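Local coordinates for protein prolyl oligopeptidase (Galerina marginata, PDB 5N4B) that cleaves peptide bonds after proline and macrocyclises toxin precursor peptides in the biosynthesis of amanitin, at residues 98-103 with 124-129; 105-110 with 133-138; 282-287 with 312-317. The protein carries 1 engineered substitution. One frame throughout, in Å; residues are numbered along the deposited sequence.

Contact 1: residues 98-103 with 124-129; sequences WFYNRG and GDDNVG
Within one antiparallel four-stranded blade of the beta-propeller, two side chains of strand 96-101, Trp-98 and Tyr-100, meet the short helix 125-128. Asp-125, in the first turn of that helix, sits between them. Asp-125 OD2 accepts a hydrogen bond from Trp-98 NE1 at 2.8 Å. The bond is bent, with 140° at the hydrogen, and uses the anti lone pair of the carboxylate. The oxygen lies somewhat off the indole plane. A chi1 of 68° places Trp-98 CG between its backbone N and carbonyl carbon, and the NE1 edge of the indole reaches the helix.

The same carboxylate stacks on the Tyr-100 ring, the two planes only 15° apart. Asp-125 CG lies 3.4 Å from Tyr-100 CD1. Asp-125 CB stands over the ring centre, 3.8 Å from the centroid of the Tyr-100 ring, in a CH-pi contact. Backbone N of Arg-102 lies over the opposite face, offset toward the rim. The six-membered part of the Trp-98 indole extends further along the helix. Trp-98 CZ2 is 4.0 Å from Val-128 CG2, and Trp-98 CH2 is 3.8 Å from Gly-129 CA.

Waters bridge the polar ends, one from Tyr-100 OH to Asp-125 OD1, another from Tyr-100 OH to Asp-126 OD2. Arg-102 NH1 and Asp-126 OD2, of opposite charge, are too far apart for a salt bridge at 4.4 Å.

Asp-125 OD1 forms a salt bridge with Arg-447, and Asp-126 OD1 is hydrogen-bonded to Tyr-111 OH. The Trp-98 ring also meets Phe-121 edge to face. Strand 96-101 runs between 84-90 and 109-113, and the helix leads into 129-133, one of the two outermost strands of the blade. Phe-99 of strand 96-101 points away from the helix and packs on Met-146 and Cys-149 of strand 144-151, in the next sheet.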
ATOM      1  N   TRP A  98      19.860  -9.895   1.424  1.00  8.74           N
ATOM      2  CA  TRP A  98      18.510 -10.155   0.967  1.00  7.77           C
ATOM      3  C   TRP A  98      17.662 -10.571   2.163  1.00  7.30           C
ATOM      4  O   TRP A  98      18.171 -11.086   3.170  1.00  8.98           O
ATOM      5  CB  TRP A  98      18.476 -11.267  -0.116  1.00  7.62           C
ATOM      6  CG  TRP A  98      18.838 -12.616   0.370  1.00  8.14           C
ATOM      7  CD1 TRP A  98      17.969 -13.612   0.753  1.00  9.41           C
ATOM      8  CD2 TRP A  98      20.160 -13.149   0.560  1.00  8.12           C
ATOM      9  NE1 TRP A  98      18.681 -14.718   1.190  1.00 10.43           N
ATOM     10  CE2 TRP A  98      20.019 -14.457   1.082  1.00 11.09           C
ATOM     11  CE3 TRP A  98      21.434 -12.646   0.365  1.00 10.60           C
ATOM     12  CZ2 TRP A  98      21.115 -15.278   1.354  1.00 12.32           C
ATOM     13  CZ3 TRP A  98      22.519 -13.469   0.642  1.00 11.21           C
ATOM     14  CH2 TRP A  98      22.347 -14.744   1.151  1.00 11.26           C
ATOM     15  N   PHE A  99      16.353 -10.392   2.033  1.00  7.18           N
ATOM     16  CA  PHE A  99      15.414 -10.854   3.063  1.00  7.41           C
ATOM     17  C   PHE A  99      14.963 -12.275   2.777  1.00  8.15           C
ATOM     18  O   PHE A  99      14.769 -12.681   1.634  1.00  8.20           O
ATOM     19  CB  PHE A  99      14.182  -9.933   3.151  1.00  7.15           C
ATOM     20  CG  PHE A  99      14.480  -8.619   3.777  1.00  7.73           C
ATOM     21  CD1 PHE A  99      14.485  -8.484   5.153  1.00 10.77           C
ATOM     22  CD2 PHE A  99      14.743  -7.524   2.982  1.00 11.02           C
ATOM     23  CE1 PHE A  99      14.763  -7.265   5.730  1.00 11.66           C
ATOM     24  CE2 PHE A  99      14.989  -6.297   3.567  1.00 13.93           C
ATOM     25  CZ  PHE A  99      15.000  -6.181   4.946  1.00 11.20           C
ATOM     26  N   TYR A 100      14.799 -13.024   3.858  1.00  8.59           N
ATOM     27  CA  TYR A 100      14.424 -14.431   3.828  1.00  8.32           C
ATOM     28  C   TYR A 100      13.443 -14.722   4.948  1.00  9.93           C
ATOM     29  O   TYR A 100      13.693 -14.325   6.088  1.00 10.09           O
ATOM     30  CB  TYR A 100      15.658 -15.364   3.971  1.00 10.18           C
ATOM     31  CG  TYR A 100      15.349 -16.848   4.072  1.00 11.47           C
ATOM     32  CD1 TYR A 100      14.716 -17.518   3.037  1.00 13.66           C
ATOM     33  CD2 TYR A 100      15.628 -17.545   5.204  1.00 11.78           C
ATOM     34  CE1 TYR A 100      14.414 -18.854   3.137  1.00 14.99           C
ATOM     35  CE2 TYR A 100      15.341 -18.901   5.304  1.00 13.97           C
ATOM     36  CZ  TYR A 100      14.719 -19.507   4.258  1.00 13.80           C
ATOM     37  OH  TYR A 100      14.445 -20.861   4.406  1.00 20.37           O
ATOM     38  N   ASN A 101      12.322 -15.375   4.625  1.00  9.00           N
ATOM     39  CA  ASN A 101      11.321 -15.831   5.588  1.00 10.32           C
ATOM     40  C   ASN A 101      11.237 -17.347   5.449  1.00 10.98           C
ATOM     41  O   ASN A 101      11.013 -17.859   4.353  1.00  9.29           O
ATOM     42  CB  ASN A 101       9.979 -15.179   5.270  1.00  9.06           C
ATOM     43  CG  ASN A 101       8.993 -15.301   6.398  1.00 11.18           C
ATOM     44  OD1 ASN A 101       8.746 -16.403   6.893  1.00 10.44           O
ATOM     45  ND2 ASN A 101       8.438 -14.176   6.834  1.00 12.15           N
ATOM     46  N   ARG A 102      11.402 -18.053   6.561  1.00 10.42           N
ATOM     47  CA  ARG A 102      11.312 -19.505   6.555  1.00 10.86           C
ATOM     48  C   ARG A 102       9.945 -20.003   6.119  1.00 10.67           C
ATOM     49  O   ARG A 102       9.841 -21.159   5.673  1.00 13.73           O
ATOM     50  CB  ARG A 102      11.673 -20.076   7.934  1.00 11.84           C
ATOM     51  CG  ARG A 102      13.128 -19.856   8.304  1.00 12.08           C
ATOM     52  CD  ARG A 102      13.405 -20.012   9.829  1.00 15.53           C
ATOM     53  NE  ARG A 102      13.113 -21.348  10.342  1.00 18.21           N
ATOM     54  CZ  ARG A 102      14.003 -22.337  10.376  1.00 16.90           C
ATOM     55  NH1 ARG A 102      15.246 -22.190   9.960  1.00 22.81           N
ATOM     56  NH2 ARG A 102      13.639 -23.506  10.891  1.00 24.27           N
ATOM     57  N   GLY A 103       8.907 -19.187   6.270  1.00 10.31           N
ATOM     58  CA  GLY A 103       7.568 -19.501   5.772  1.00 10.90           C
ATOM     59  C   GLY A 103       6.473 -18.730   6.482  1.00 12.19           C
ATOM     60  O   GLY A 103       5.637 -18.096   5.837  1.00 12.31           O
ATOM     61  N   GLY A 124      20.382 -23.038  -0.950  1.00 25.36           N
ATOM     62  CA  GLY A 124      19.665 -22.752   0.276  1.00 24.05           C
ATOM     63  C   GLY A 124      20.199 -21.529   1.002  1.00 20.23           C
ATOM     64  O   GLY A 124      21.409 -21.344   1.191  1.00 20.84           O
ATOM     65  N   ASP A 125      19.263 -20.675   1.427  1.00 20.68           N
ATOM     66  CA  ASP A 125      19.607 -19.396   2.033  1.00 18.01           C
ATOM     67  C   ASP A 125      20.578 -19.534   3.214  1.00 19.46           C
ATOM     68  O   ASP A 125      21.526 -18.756   3.328  1.00 20.15           O
ATOM     69  CB  ASP A 125      18.335 -18.693   2.467  1.00 17.95           C
ATOM     70  CG  ASP A 125      17.462 -18.370   1.290  1.00 18.58           C
ATOM     71  OD1 ASP A 125      16.838 -19.309   0.724  1.00 20.30           O
ATOM     72  OD2 ASP A 125      17.450 -17.179   0.867  1.00 17.13           O
ATOM     73  N   ASP A 126      20.339 -20.499   4.112  1.00 21.11           N
ATOM     74  CA  ASP A 126      21.226 -20.702   5.263  1.00 24.12           C
ATOM     75  C   ASP A 126      22.560 -21.323   4.908  1.00 23.96           C
ATOM     76  O   ASP A 126      23.486 -21.281   5.718  1.00 30.18           O
ATOM     77  CB  ASP A 126      20.557 -21.579   6.303  1.00 29.64           C
ATOM     78  CG  ASP A 126      19.601 -20.810   7.120  1.00 31.86           C
ATOM     79  OD1 ASP A 126      20.027 -19.792   7.725  1.00 25.95           O
ATOM     80  OD2 ASP A 126      18.425 -21.207   7.151  1.00 35.20           O
ATOM     81  N   ASN A 127      22.672 -21.915   3.754  1.00 23.56           N
ATOM     82  CA  ASN A 127      23.949 -22.423   3.307  1.00 26.30           C
ATOM     83  C   ASN A 127      24.784 -21.392   2.591  1.00 25.73           C
ATOM     84  O   ASN A 127      26.001 -21.575   2.491  1.00 28.82           O
ATOM     85  CB  ASN A 127      23.725 -23.609   2.390  1.00 26.90           C
ATOM     86  CG  ASN A 127      23.246 -24.845   3.150  1.00 33.55           C
ATOM     87  OD1 ASN A 127      23.718 -25.122   4.246  1.00 33.34           O
ATOM     88  ND2 ASN A 127      22.281 -25.553   2.585  1.00 36.99           N
ATOM     89  N   VAL A 128      24.173 -20.323   2.062  1.00 20.87           N
ATOM     90  CA  VAL A 128      24.923 -19.307   1.332  1.00 18.93           C
ATOM     91  C   VAL A 128      24.988 -17.970   2.068  1.00 19.11           C
ATOM     92  O   VAL A 128      25.716 -17.059   1.624  1.00 19.24           O
ATOM     93  CB  VAL A 128      24.387 -19.087  -0.096  1.00 19.87           C
ATOM     94  CG1 VAL A 128      24.419 -20.377  -0.947  1.00 23.45           C
ATOM     95  CG2 VAL A 128      22.988 -18.491  -0.067  1.00 18.94           C
ATOM     96  N   GLY A 129      24.261 -17.825   3.178  1.00 18.08           N
ATOM     97  CA  GLY A 129      24.214 -16.580   3.925  1.00 16.62           C
ATOM     98  C   GLY A 129      24.109 -16.810   5.408  1.00 15.89           C
ATOM     99  O   GLY A 129      23.872 -17.937   5.869  1.00 20.54           O
TER
HETATM  100  O   HOH W   1      15.832 -21.747   1.667  1.00 23.68           O
HETATM  101  O   HOH W   2      16.017 -22.284   6.189  1.00 33.80           O
HETATM  102  O   HOH W   3      16.566 -20.381   8.501  1.00 22.25           O

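Contact 2: residues 105-110 with 133-138; sequences QSQSVL and FDPNVL
Asn-136, Gln-107 and Phe-133 have the largest areas buried here. Asn-136 uses both ends of its amide on the backbone of Gln-107. Asn-136 ND2 donates to Gln-107 O at 2.9 Å in a nearly straight bond (163°), with the acceptor close to the amide plane. Asn-136 OD1 accepts a weak bond from Gln-107 N. Asn-136 ND2 also donates to Asp-134 OD1, at 2.8 Å on the syn lone pair. That oxygen takes the backbone N of Asn-136 as well, which makes an Asx turn.

The Gln-107 side chain is extended beyond CG and runs past Asn-136 in the opposite direction. Its end lies against Pro-135, with Gln-107 OE1 3.3 Å from Pro-135 CB. The amide is hydrogen-bonded to the backbone of strand 144-151: OE1 accepts from Met-146 N, and NE2 donates to Ala-144 O.

Phe-133 and Leu-110 form an antiparallel hydrogen-bonded pair that joins the last two strands of a propeller blade. Leu-110 N to Phe-133 O is 2.9 Å, and Phe-133 N to Leu-110 O is 3.0 Å. Leu-110 packs on an apolar side chain of the bound peptide, and Ser-108 OG is hydrogen-bonded to a polar one.

Strand pairing thus gives way to the side-chain amide of Asn-136, which takes over backbone bonding where the segments leave the sheet. Water 6 joins Gln-107 NE2 to Asn-136 OD1, so this amide edge is partly hydrated.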
ATOM      1  N   GLN A 105       7.167 -16.722   9.465  1.00 11.30           N
ATOM      2  CA  GLN A 105       7.692 -15.717  10.396  1.00 11.32           C
ATOM      3  C   GLN A 105       6.966 -14.394  10.217  1.00 10.79           C
ATOM      4  O   GLN A 105       6.615 -13.979   9.106  1.00 14.48           O
ATOM      5  CB  GLN A 105       9.209 -15.550  10.204  1.00 10.98           C
ATOM      6  CG  GLN A 105      10.040 -16.818  10.441  1.00 12.72           C
ATOM      7  CD  GLN A 105      11.454 -16.543  10.167  1.00 12.02           C
ATOM      8  OE1 GLN A 105      11.930 -16.691   9.047  1.00 12.39           O
ATOM      9  NE2 GLN A 105      12.190 -16.174  11.203  1.00 14.89           N
ATOM     10  N   SER A 106       6.797 -13.701  11.334  1.00 13.04           N
ATOM     11  CA  SER A 106       6.032 -12.466  11.302  1.00 13.93           C
ATOM     12  C   SER A 106       6.820 -11.348  10.657  1.00 14.42           C
ATOM     13  O   SER A 106       6.231 -10.439  10.070  1.00 15.48           O
ATOM     14  CB  SER A 106       5.620 -12.068  12.701  1.00 16.79           C
ATOM     15  OG  SER A 106       4.626 -12.988  13.179  1.00 16.62           O
ATOM     16  N   GLN A 107       8.146 -11.405  10.748  1.00 10.23           N
ATOM     17  CA  GLN A 107       9.010 -10.459  10.050  1.00 10.91           C
ATOM     18  C   GLN A 107      10.116 -11.264   9.368  1.00 10.05           C
ATOM     19  O   GLN A 107      10.689 -12.182   9.968  1.00 12.17           O
ATOM     20  CB  GLN A 107       9.633  -9.392  10.961  1.00 12.55           C
ATOM     21  CG  GLN A 107       8.635  -8.534  11.744  1.00 13.78           C
ATOM     22  CD  GLN A 107       9.296  -7.477  12.595  1.00 13.30           C
ATOM     23  OE1 GLN A 107       9.765  -6.465  12.084  1.00 16.34           O
ATOM     24  NE2 GLN A 107       9.317  -7.707  13.877  1.00 16.77           N
ATOM     25  N   SER A 108      10.402 -10.922   8.135  1.00 10.94           N
ATOM     26  CA  SER A 108      11.465 -11.564   7.400  1.00  8.70           C
ATOM     27  C   SER A 108      12.814 -11.052   7.902  1.00 10.48           C
ATOM     28  O   SER A 108      12.924  -9.971   8.475  1.00 12.92           O
ATOM     29  CB  SER A 108      11.313 -11.333   5.907  1.00  9.77           C
ATOM     30  OG  SER A 108      10.066 -11.879   5.522  1.00 12.85           O
ATOM     31  N   VAL A 109      13.844 -11.851   7.663  1.00  9.20           N
ATOM     32  CA  VAL A 109      15.172 -11.656   8.237  1.00  9.47           C
ATOM     33  C   VAL A 109      16.158 -11.272   7.143  1.00  9.43           C
ATOM     34  O   VAL A 109      16.175 -11.877   6.072  1.00  9.00           O
ATOM     35  CB  VAL A 109      15.640 -12.935   8.948  1.00 10.64           C
ATOM     36  CG1 VAL A 109      17.018 -12.780   9.511  1.00 11.34           C
ATOM     37  CG2 VAL A 109      14.616 -13.266  10.054  1.00 11.23           C
ATOM     38  N   LEU A 110      16.982 -10.268   7.423  1.00  9.48           N
ATOM     39  CA  LEU A 110      17.971  -9.787   6.474  1.00  8.65           C
ATOM     40  C   LEU A 110      19.234 -10.632   6.600  1.00  9.43           C
ATOM     41  O   LEU A 110      19.907 -10.628   7.641  1.00 11.27           O
ATOM     42  CB  LEU A 110      18.258  -8.309   6.710  1.00  9.03           C
ATOM     43  CG  LEU A 110      19.080  -7.513   5.723  1.00 11.53           C
ATOM     44  CD1 LEU A 110      18.553  -7.711   4.279  1.00 12.66           C
ATOM     45  CD2 LEU A 110      19.086  -6.030   6.104  1.00 12.41           C
ATOM     46  N   PHE A 133      20.463  -9.087  10.133  1.00 13.22           N
ATOM     47  CA  PHE A 133      19.547  -8.275  10.927  1.00 11.92           C
ATOM     48  C   PHE A 133      18.221  -8.994  11.014  1.00 11.98           C
ATOM     49  O   PHE A 133      17.506  -9.134  10.000  1.00 12.27           O
ATOM     50  CB  PHE A 133      19.375  -6.866  10.333  1.00 12.08           C
ATOM     51  CG  PHE A 133      18.537  -5.955  11.167  1.00 13.41           C
ATOM     52  CD1 PHE A 133      19.113  -5.266  12.223  1.00 15.78           C
ATOM     53  CD2 PHE A 133      17.193  -5.798  10.944  1.00 19.06           C
ATOM     54  CE1 PHE A 133      18.381  -4.412  13.028  1.00 19.82           C
ATOM     55  CE2 PHE A 133      16.460  -4.914  11.791  1.00 18.18           C
ATOM     56  CZ  PHE A 133      17.089  -4.275  12.828  1.00 16.87           C
ATOM     57  N   ASP A 134      17.891  -9.460  12.214  1.00 12.89           N
ATOM     58  CA  ASP A 134      16.646 -10.187  12.483  1.00 13.60           C
ATOM     59  C   ASP A 134      15.693  -9.256  13.225  1.00 13.35           C
ATOM     60  O   ASP A 134      15.836  -9.062  14.444  1.00 14.72           O
ATOM     61  CB  ASP A 134      16.917 -11.448  13.299  1.00 14.67           C
ATOM     62  CG  ASP A 134      15.673 -12.262  13.551  1.00 16.21           C
ATOM     63  OD1 ASP A 134      14.578 -11.749  13.255  1.00 14.74           O
ATOM     64  OD2 ASP A 134      15.796 -13.410  14.045  1.00 19.51           O
ATOM     65  N   PRO A 135      14.729  -8.632  12.557  1.00 12.39           N
ATOM     66  CA  PRO A 135      13.878  -7.677  13.275  1.00 13.89           C
ATOM     67  C   PRO A 135      13.037  -8.333  14.347  1.00 16.24           C
ATOM     68  O   PRO A 135      12.499  -7.624  15.222  1.00 17.17           O
ATOM     69  CB  PRO A 135      13.015  -7.069  12.169  1.00 15.79           C
ATOM     70  CG  PRO A 135      13.346  -7.663  10.953  1.00 17.27           C
ATOM     71  CD  PRO A 135      14.363  -8.753  11.147  1.00 14.73           C
ATOM     72  N   ASN A 136      12.871  -9.656  14.318  1.00 14.75           N
ATOM     73  CA  ASN A 136      12.060 -10.284  15.331  1.00 16.40           C
ATOM     74  C   ASN A 136      12.703 -10.158  16.699  1.00 21.34           C
ATOM     75  O   ASN A 136      12.016 -10.405  17.698  1.00 26.19           O
ATOM     76  CB  ASN A 136      11.828 -11.756  14.982  1.00 17.63           C
ATOM     77  CG  ASN A 136      11.131 -11.945  13.648  1.00 19.99           C
ATOM     78  OD1 ASN A 136       9.916 -11.761  13.532  1.00 20.01           O
ATOM     79  ND2 ASN A 136      11.874 -12.321  12.643  1.00 15.48           N
ATOM     80  N   VAL A 137      13.996  -9.877  16.792  1.00 17.94           N
ATOM     81  CA  VAL A 137      14.597  -9.743  18.115  1.00 20.71           C
ATOM     82  C   VAL A 137      14.649  -8.308  18.617  1.00 20.11           C
ATOM     83  O   VAL A 137      15.227  -8.046  19.673  1.00 23.10           O
ATOM     84  CB  VAL A 137      15.963 -10.421  18.197  1.00 24.40           C
ATOM     85  CG1 VAL A 137      15.876 -11.864  17.751  1.00 31.45           C
ATOM     86  CG2 VAL A 137      16.964  -9.706  17.409  1.00 20.77           C
ATOM     87  N   LEU A 138      14.050  -7.368  17.874  1.00 16.86           N
ATOM     88  CA  LEU A 138      14.014  -5.989  18.364  1.00 16.93           C
ATOM     89  C   LEU A 138      13.317  -5.908  19.726  1.00 20.94           C
ATOM     90  O   LEU A 138      13.678  -5.079  20.556  1.00 27.81           O
ATOM     91  CB  LEU A 138      13.350  -5.081  17.321  1.00 16.51           C
ATOM     92  CG  LEU A 138      14.248  -4.756  16.127  1.00 16.53           C
ATOM     93  CD1 LEU A 138      13.372  -4.214  15.024  1.00 19.70           C
ATOM     94  CD2 LEU A 138      15.367  -3.804  16.477  1.00 21.12           C
TER
HETATM   95  O   HOH W   4      15.037 -15.762  12.549  1.00 21.46           O
HETATM   96  O   HOH W   5       8.191 -14.666  13.827  1.00 25.71           O
HETATM   97  O   HOH W   6       8.282 -10.116  15.054  1.00 21.72           O

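Contact 3: residues 282-287 with 312-317; sequences TSKKNL and AADYNI
A junction between two successive propeller blades brings Lys-284, Lys-285 and Asn-286 against residues 312-315. One backbone hydrogen bond anchors it. Asn-286 N donates to Ala-313 O at 3.0 Å and 167°, approaching from above the carbonyl plane. Ala-313 O also receives a CA-H...O contact from Lys-285 CA at 3.4 Å.

The two lysines leave the backbone alike, both with CG anti to the carbonyl carbon, but then differ. Lys-284 bends at chi2 (-67°) and again at chi3. Its chain lies side by side with Asp-314, pointing the same way. The result is a long salt bridge, Lys-284 NZ to Asp-314 OD2 at 3.7 Å. Water 7 lies between the same groups: it accepts from Lys-284 NZ and donates to Asp-314 OD2 at 2.7 Å. Asp-314 OD2 is also hydrogen-bonded to Tyr-336 OH, so the lysine is not its sole partner.

Lys-285 stays extended through chi3 and turns only at chi4. Its methylene groups run along the backbone of Ala-312 and Ala-313. Lys-285 CG is 3.8 Å from Ala-312 C, and Lys-285 CE is 3.7 Å from Ala-312 O. This is contact of the aliphatic chain with peptide groups.

The buried Asn-286 side chain has CG between its backbone N and carbonyl carbon (chi1 69°). This turns its end toward the backbone of Tyr-315. Tyr-315 CD1 is 3.9 Å from Asn-286 O. A water lies within hydrogen-bonding distance of Asn-286 O and accepts from Ala-312 N.

Residues 282-287 connect strand 273-279 to strand 287-292. Residues 312-314 lead into strand 315-321, whose first three residues complete the segment and which opens the next sheet. Tyr-315 packs on strand 324-329 of its own sheet, while Asn-286 touches Tyr-277 and Phe-279 of strand 273-279.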
ATOM      1  N   THR A 282      -2.867  14.438  -1.358  1.00 27.79           N
ATOM      2  CA  THR A 282      -2.606  13.150  -1.944  1.00 22.79           C
ATOM      3  C   THR A 282      -2.730  13.087  -3.397  1.00 29.15           C
ATOM      4  O   THR A 282      -2.783  12.020  -3.976  1.00 33.06           O
ATOM      5  CB  THR A 282      -3.518  12.074  -1.346  1.00 23.67           C
ATOM      6  OG1 THR A 282      -4.867  12.430  -1.525  1.00 26.13           O
ATOM      7  CG2 THR A 282      -3.216  11.917   0.022  1.00 22.65           C
ATOM      8  N   SER A 283      -2.845  14.227  -4.019  1.00 23.90           N
ATOM      9  CA  SER A 283      -2.849  14.329  -5.372  1.00 25.37           C
ATOM     10  C   SER A 283      -1.321  14.089  -5.643  1.00 30.53           C
ATOM     11  O   SER A 283      -0.416  14.364  -4.822  1.00 40.45           O
ATOM     12  CB  SER A 283      -3.344  15.676  -5.901  1.00 26.93           C
ATOM     13  OG  SER A 283      -2.343  16.594  -5.922  1.00 30.02           O
ATOM     14  N   LYS A 284      -1.121  13.616  -6.778  1.00 21.22           N
ATOM     15  CA  LYS A 284       0.191  13.330  -7.248  1.00 22.20           C
ATOM     16  C   LYS A 284       0.894  14.558  -7.843  1.00 28.53           C
ATOM     17  O   LYS A 284       1.593  14.497  -8.825  1.00 30.21           O
ATOM     18  CB  LYS A 284       0.071  12.256  -8.299  1.00 27.49           C
ATOM     19  CG  LYS A 284      -0.552  11.011  -7.766  1.00 30.49           C
ATOM     20  CD  LYS A 284       0.380  10.395  -6.770  1.00 27.21           C
ATOM     21  CE  LYS A 284       1.189   9.306  -7.437  1.00 39.07           C
ATOM     22  NZ  LYS A 284       2.526   9.025  -6.891  1.00 44.04           N
ATOM     23  N   LYS A 285       0.711  15.673  -7.194  1.00 17.72           N
ATOM     24  CA  LYS A 285       1.351  16.907  -7.604  1.00 15.50           C
ATOM     25  C   LYS A 285       2.387  17.283  -6.568  1.00 15.36           C
ATOM     26  O   LYS A 285       2.157  17.144  -5.442  1.00 16.81           O
ATOM     27  CB  LYS A 285       0.364  18.047  -7.800  1.00 19.10           C
ATOM     28  CG  LYS A 285      -0.714  17.837  -8.847  1.00 19.21           C
ATOM     29  CD  LYS A 285      -1.685  19.014  -8.861  1.00 22.68           C
ATOM     30  CE  LYS A 285      -2.696  18.895  -9.968  1.00 36.75           C
ATOM     31  NZ  LYS A 285      -3.761  17.906  -9.733  1.00 48.39           N
ATOM     32  N   ASN A 286       3.540  17.722  -7.028  1.00 13.45           N
ATOM     33  CA  ASN A 286       4.579  18.118  -6.135  1.00 14.46           C
ATOM     34  C   ASN A 286       5.488  19.217  -6.631  1.00 13.21           C
ATOM     35  O   ASN A 286       5.683  19.411  -7.751  1.00 14.11           O
ATOM     36  CB  ASN A 286       5.428  16.894  -5.664  1.00 12.85           C
ATOM     37  CG  ASN A 286       6.296  16.264  -6.747  1.00 12.73           C
ATOM     38  OD1 ASN A 286       7.481  16.492  -6.860  1.00 14.05           O
ATOM     39  ND2 ASN A 286       5.698  15.498  -7.480  1.00 12.37           N
ATOM     40  N   LEU A 287       6.067  19.917  -5.681  1.00 13.87           N
ATOM     41  CA  LEU A 287       7.131  20.844  -5.979  1.00 14.04           C
ATOM     42  C   LEU A 287       8.459  20.090  -6.046  1.00 13.37           C
ATOM     43  O   LEU A 287       8.618  18.974  -5.531  1.00 13.00           O
ATOM     44  CB  LEU A 287       7.238  21.952  -4.906  1.00 16.04           C
ATOM     45  CG  LEU A 287       5.931  22.671  -4.598  1.00 16.54           C
ATOM     46  CD1 LEU A 287       6.184  23.815  -3.634  1.00 16.79           C
ATOM     47  CD2 LEU A 287       5.225  23.161  -5.804  1.00 18.34           C
ATOM     48  N   ALA A 312       1.292  21.418  -9.960  1.00 17.80           N
ATOM     49  CA  ALA A 312       0.652  21.161 -11.254  1.00 18.37           C
ATOM     50  C   ALA A 312       0.844  19.728 -11.746  1.00 18.15           C
ATOM     51  O   ALA A 312       0.005  19.213 -12.492  1.00 20.72           O
ATOM     52  CB  ALA A 312       1.159  22.113 -12.310  1.00 20.58           C
ATOM     53  N   ALA A 313       1.924  19.065 -11.338  1.00 14.56           N
ATOM     54  CA  ALA A 313       2.242  17.766 -11.897  1.00 13.82           C
ATOM     55  C   ALA A 313       3.136  17.001 -10.929  1.00 12.88           C
ATOM     56  O   ALA A 313       3.683  17.566  -9.972  1.00 13.11           O
ATOM     57  CB  ALA A 313       2.936  17.942 -13.257  1.00 15.49           C
ATOM     58  N   ASP A 314       3.288  15.713 -11.207  1.00 11.84           N
ATOM     59  CA  ASP A 314       4.146  14.790 -10.462  1.00 10.67           C
ATOM     60  C   ASP A 314       5.537  14.827 -11.081  1.00 11.78           C
ATOM     61  O   ASP A 314       5.659  14.718 -12.304  1.00 12.52           O
ATOM     62  CB  ASP A 314       3.503  13.405 -10.657  1.00 13.46           C
ATOM     63  CG  ASP A 314       4.180  12.246  -9.921  1.00 13.68           C
ATOM     64  OD1 ASP A 314       5.341  12.349  -9.522  1.00 14.40           O
ATOM     65  OD2 ASP A 314       3.521  11.172  -9.799  1.00 13.65           O
ATOM     66  N   TYR A 315       6.563  15.064 -10.270  1.00 10.71           N
ATOM     67  CA  TYR A 315       7.945  15.037 -10.728  1.00 10.32           C
ATOM     68  C   TYR A 315       8.751  14.164  -9.776  1.00 11.26           C
ATOM     69  O   TYR A 315       8.751  14.406  -8.567  1.00 12.14           O
ATOM     70  CB  TYR A 315       8.545  16.432 -10.711  1.00 13.10           C
ATOM     71  CG  TYR A 315       7.962  17.461 -11.638  1.00 13.35           C
ATOM     72  CD1 TYR A 315       6.853  18.216 -11.239  1.00 12.38           C
ATOM     73  CD2 TYR A 315       8.510  17.707 -12.898  1.00 12.30           C
ATOM     74  CE1 TYR A 315       6.321  19.171 -12.033  1.00 14.12           C
ATOM     75  CE2 TYR A 315       7.976  18.660 -13.685  1.00 12.79           C
ATOM     76  CZ  TYR A 315       6.900  19.396 -13.267  1.00 13.93           C
ATOM     77  OH  TYR A 315       6.442  20.407 -14.096  1.00 17.94           O
ATOM     78  N   ASN A 316       9.446  13.174 -10.311  1.00 10.06           N
ATOM     79  CA  ASN A 316      10.301  12.304  -9.527  1.00 10.40           C
ATOM     80  C   ASN A 316      11.636  12.127 -10.248  1.00 10.73           C
ATOM     81  O   ASN A 316      11.657  11.698 -11.403  1.00 11.21           O
ATOM     82  CB  ASN A 316       9.610  10.955  -9.281  1.00 11.65           C
ATOM     83  CG  ASN A 316      10.354  10.094  -8.253  1.00 12.60           C
ATOM     84  OD1 ASN A 316      11.015   9.157  -8.620  1.00 14.91           O
ATOM     85  ND2 ASN A 316      10.319  10.497  -6.982  1.00 16.23           N
ATOM     86  N   ILE A 317      12.741  12.400  -9.577  1.00  9.85           N
ATOM     87  CA  ILE A 317      14.042  12.311 -10.222  1.00 11.08           C
ATOM     88  C   ILE A 317      14.412  10.868 -10.542  1.00 10.57           C
ATOM     89  O   ILE A 317      14.279   9.967  -9.702  1.00 12.30           O
ATOM     90  CB  ILE A 317      15.140  12.870  -9.304  1.00 12.05           C
ATOM     91  CG1 ILE A 317      14.871  14.304  -8.883  1.00 15.55           C
ATOM     92  CG2 ILE A 317      16.527  12.743  -9.987  1.00 15.26           C
ATOM     93  CD1 ILE A 317      14.706  15.235  -9.997  1.00 17.62           C
TER
HETATM   94  O   HOH W   7       4.504   8.701  -9.486  1.00 22.28           O
HETATM   95  O   HOH W   8       3.981  20.558  -9.722  1.00  9.31           O

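In the fold
All three contacts lie in the N-terminal beta-propeller domain, away from the catalytic residues. Contacts 1 and 2 belong to one four-stranded sheet, and their centres are about 12 Å apart. Their segments alternate along the chain, and strands 96-101 and 109-113 are neighbours. They touch directly: Tyr-100 N is 2.8 Å from Val-109 O, a probable hydrogen bond. Contact 3 follows later in the chain. It joins the sheet containing 273-279 to the one starting at 315-321. Its centre is about 38 Å from that of contact 1 and about 34 Å from that of contact 2. Contacts 1 and 2 hold one blade together, and residues of both touch the bound peptide, while contact 3 joins two successive blades.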